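Local coordinates for glutathione S-transferase, N-terminal domain protein (Pseudomonas putida, PDB 4NAX) that binds oxidized glutathione disulfide, one per subunit, and probably acts as a transferase of the glutathione S-transferase superfamily, at residues 103-108 and 178-183. Numbering follows the deposited sequence.
Sequences QLLSQD and YSIADI
Leu-104 O accepts a hydrogen bond from Ile-180 N at 2.9 Å, in the plane of the Leu-104 carbonyl and with an N-H...O angle of 162°. The donor belongs to the first turn of helix 180-193, where no preceding helical carbonyl can reach it, so the loop between helices 90-101 and 109-137 supplies the acceptor. The neighbouring amides are met locally by a capping box: Ser-179 OG, the N-cap, accepts from Ala-181 N at 3.0 Å, and Asp-182 OD2 receives Ser-179 N at 2.9 Å through its anti lone pair. Such an N-capping box is a hallmark of the C-terminal domain of the GST fold.

Beside this polar pair, the two branches of Leu-104 part company. Leu-104 CD2 leans obliquely against the Tyr-178 ring, 3.4 Å from Tyr-178 CD2, whereas Leu-104 CD1 meets Ile-183 CD1 at 3.8 Å, the two side chains crossing nearly at right angles. Tyr-178 OH is hydrogen-bonded to Glu-40 OE2 of helix 31-41, whose Met-37 and Ile-41 also touch Leu-104. Helix 180-193 thus starts with its first amides satisfied from two sources, and the apolar contacts of Leu-104, with the burial of Ile-180, probably keep water from the bond between Ile-180 N and Leu-104 O.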
ATOM      1  N   GLN A 103      -2.196  12.856  15.816  1.00 14.97           N
ATOM      2  CA  GLN A 103      -3.483  13.171  15.198  1.00 15.50           C
ATOM      3  C   GLN A 103      -3.780  12.212  14.048  1.00 15.43           C
ATOM      4  O   GLN A 103      -2.875  11.779  13.338  1.00 16.66           O
ATOM      5  CB  GLN A 103      -3.436  14.594  14.630  1.00 16.10           C
ATOM      6  CG  GLN A 103      -3.235  15.687  15.676  1.00 18.26           C
ATOM      7  CD  GLN A 103      -3.249  17.070  15.052  1.00 20.87           C
ATOM      8  OE1 GLN A 103      -4.182  17.422  14.341  1.00 22.62           O
ATOM      9  NE2 GLN A 103      -2.215  17.855  15.307  1.00 22.62           N
ATOM     10  N   LEU A 104      -5.060  11.916  13.865  1.00 14.56           N
ATOM     11  CA  LEU A 104      -5.588  11.242  12.678  1.00 14.21           C
ATOM     12  C   LEU A 104      -5.199   9.782  12.560  1.00 14.22           C
ATOM     13  O   LEU A 104      -5.316   9.168  11.493  1.00 14.76           O
ATOM     14  CB  LEU A 104      -5.281  12.044  11.409  1.00 14.90           C
ATOM     15  CG  LEU A 104      -5.909  13.449  11.431  1.00 16.62           C
ATOM     16  CD1 LEU A 104      -5.385  14.292  10.297  1.00 19.63           C
ATOM     17  CD2 LEU A 104      -7.417  13.419  11.330  1.00 26.49           C
ATOM     18  N   LEU A 105      -4.823   9.201  13.684  1.00 14.00           N
ATOM     19  CA  LEU A 105      -4.657   7.754  13.801  1.00 14.19           C
ATOM     20  C   LEU A 105      -4.908   7.453  15.272  1.00 15.26           C
ATOM     21  O   LEU A 105      -4.165   7.901  16.134  1.00 16.52           O
ATOM     22  CB  LEU A 105      -3.264   7.295  13.380  1.00 14.81           C
ATOM     23  CG  LEU A 105      -2.945   5.801  13.480  1.00 14.61           C
ATOM     24  CD1 LEU A 105      -3.946   4.944  12.713  1.00 14.55           C
ATOM     25  CD2 LEU A 105      -1.518   5.517  13.004  1.00 15.75           C
ATOM     26  N   SER A 106      -5.972   6.716  15.553  1.00 15.05           N
ATOM     27  CA  SER A 106      -6.414   6.499  16.923  1.00 15.15           C
ATOM     28  C   SER A 106      -5.338   5.906  17.789  1.00 15.20           C
ATOM     29  O   SER A 106      -4.590   5.045  17.349  1.00 16.74           O
ATOM     30  CB  SER A 106      -7.594   5.540  16.937  1.00 16.84           C
ATOM     31  OG  SER A 106      -8.123   5.390  18.245  1.00 17.67           O
ATOM     32  N   GLN A 107      -5.332   6.341  19.047  1.00 17.24           N
ATOM     33  CA  GLN A 107      -4.499   5.748  20.085  1.00 19.46           C
ATOM     34  C   GLN A 107      -5.126   4.468  20.651  1.00 17.03           C
ATOM     35  O   GLN A 107      -4.443   3.699  21.334  1.00 20.00           O
ATOM     36  CB  GLN A 107      -4.247   6.709  21.257  1.00 29.00           C
ATOM     37  CG  GLN A 107      -3.998   8.176  20.901  1.00 44.62           C
ATOM     38  CD  GLN A 107      -2.536   8.519  20.706  1.00 82.88           C
ATOM     39  OE1 GLN A 107      -1.664   7.991  21.399  1.00101.02           O
ATOM     40  NE2 GLN A 107      -2.258   9.415  19.757  1.00 62.94           N
ATOM     41  N   ASP A 108      -6.417   4.255  20.408  1.00 16.64           N
ATOM     42  CA  ASP A 108      -7.044   2.997  20.767  1.00 17.32           C
ATOM     43  C   ASP A 108      -6.473   1.910  19.851  1.00 17.68           C
ATOM     44  O   ASP A 108      -6.579   2.039  18.633  1.00 15.90           O
ATOM     45  CB  ASP A 108      -8.562   3.050  20.592  1.00 18.06           C
ATOM     46  CG  ASP A 108      -9.187   1.687  20.791  1.00 19.59           C
ATOM     47  OD1 ASP A 108      -9.195   1.206  21.937  1.00 21.50           O
ATOM     48  OD2 ASP A 108      -9.619   1.071  19.803  1.00 20.43           O
ATOM     49  N   TYR A 178     -12.379  10.552  11.900  1.00 15.69           N
ATOM     50  CA  TYR A 178     -11.666  10.988  10.709  1.00 15.39           C
ATOM     51  C   TYR A 178     -10.191  10.647  10.862  1.00 14.00           C
ATOM     52  O   TYR A 178      -9.595  10.854  11.920  1.00 14.79           O
ATOM     53  CB  TYR A 178     -11.852  12.493  10.534  1.00 15.69           C
ATOM     54  CG  TYR A 178     -11.132  13.131   9.354  1.00 15.24           C
ATOM     55  CD1 TYR A 178     -11.411  12.753   8.056  1.00 15.77           C
ATOM     56  CD2 TYR A 178     -10.210  14.152   9.556  1.00 16.02           C
ATOM     57  CE1 TYR A 178     -10.802  13.375   6.976  1.00 15.43           C
ATOM     58  CE2 TYR A 178      -9.593  14.780   8.498  1.00 15.31           C
ATOM     59  CZ  TYR A 178      -9.883  14.391   7.198  1.00 15.13           C
ATOM     60  OH  TYR A 178      -9.296  15.024   6.118  1.00 15.56           O
ATOM     61  N   SER A 179      -9.591  10.093   9.814  1.00 14.04           N
ATOM     62  CA  SER A 179      -8.243   9.547   9.946  1.00 12.77           C
ATOM     63  C   SER A 179      -7.476   9.602   8.645  1.00 12.36           C
ATOM     64  O   SER A 179      -8.004   9.958   7.577  1.00 12.96           O
ATOM     65  CB  SER A 179      -8.325   8.079  10.374  1.00 14.06           C
ATOM     66  OG  SER A 179      -8.690   7.235   9.276  1.00 13.89           O
ATOM     67  N   ILE A 180      -6.211   9.193   8.743  1.00 12.39           N
ATOM     68  CA  ILE A 180      -5.376   9.027   7.565  1.00 12.43           C
ATOM     69  C   ILE A 180      -5.965   8.079   6.518  1.00 11.92           C
ATOM     70  O   ILE A 180      -5.599   8.185   5.338  1.00 12.87           O
ATOM     71  CB  ILE A 180      -3.930   8.603   7.926  1.00 11.89           C
ATOM     72  CG1 ILE A 180      -3.868   7.280   8.694  1.00 12.90           C
ATOM     73  CG2 ILE A 180      -3.238   9.741   8.658  1.00 13.85           C
ATOM     74  CD1 ILE A 180      -2.443   6.823   8.980  1.00 13.78           C
ATOM     75  N   ALA A 181      -6.833   7.139   6.908  1.00 11.94           N
ATOM     76  CA  ALA A 181      -7.476   6.289   5.891  1.00 12.29           C
ATOM     77  C   ALA A 181      -8.377   7.124   4.973  1.00 12.34           C
ATOM     78  O   ALA A 181      -8.428   6.885   3.762  1.00 12.97           O
ATOM     79  CB  ALA A 181      -8.271   5.155   6.529  1.00 13.42           C
ATOM     80  N   ASP A 182      -9.126   8.067   5.536  1.00 12.40           N
ATOM     81  CA  ASP A 182      -9.964   8.951   4.719  1.00 12.69           C
ATOM     82  C   ASP A 182      -9.118   9.825   3.810  1.00 11.89           C
ATOM     83  O   ASP A 182      -9.427  10.013   2.634  1.00 12.56           O
ATOM     84  CB  ASP A 182     -10.860   9.813   5.586  1.00 13.53           C
ATOM     85  CG  ASP A 182     -11.644   8.990   6.582  1.00 14.03           C
ATOM     86  OD1 ASP A 182     -12.488   8.180   6.155  1.00 15.05           O
ATOM     87  OD2 ASP A 182     -11.402   9.134   7.786  1.00 14.74           O
ATOM     88  N   ILE A 183      -8.047  10.366   4.381  1.00 12.27           N
ATOM     89  CA  ILE A 183      -7.151  11.234   3.630  1.00 12.26           C
ATOM     90  C   ILE A 183      -6.505  10.472   2.463  1.00 11.76           C
ATOM     91  O   ILE A 183      -6.289  11.033   1.384  1.00 12.35           O
ATOM     92  CB  ILE A 183      -6.112  11.875   4.570  1.00 12.59           C
ATOM     93  CG1 ILE A 183      -6.842  12.838   5.527  1.00 13.45           C
ATOM     94  CG2 ILE A 183      -5.028  12.607   3.786  1.00 13.58           C
ATOM     95  CD1 ILE A 183      -5.984  13.327   6.671  1.00 15.58           C
TER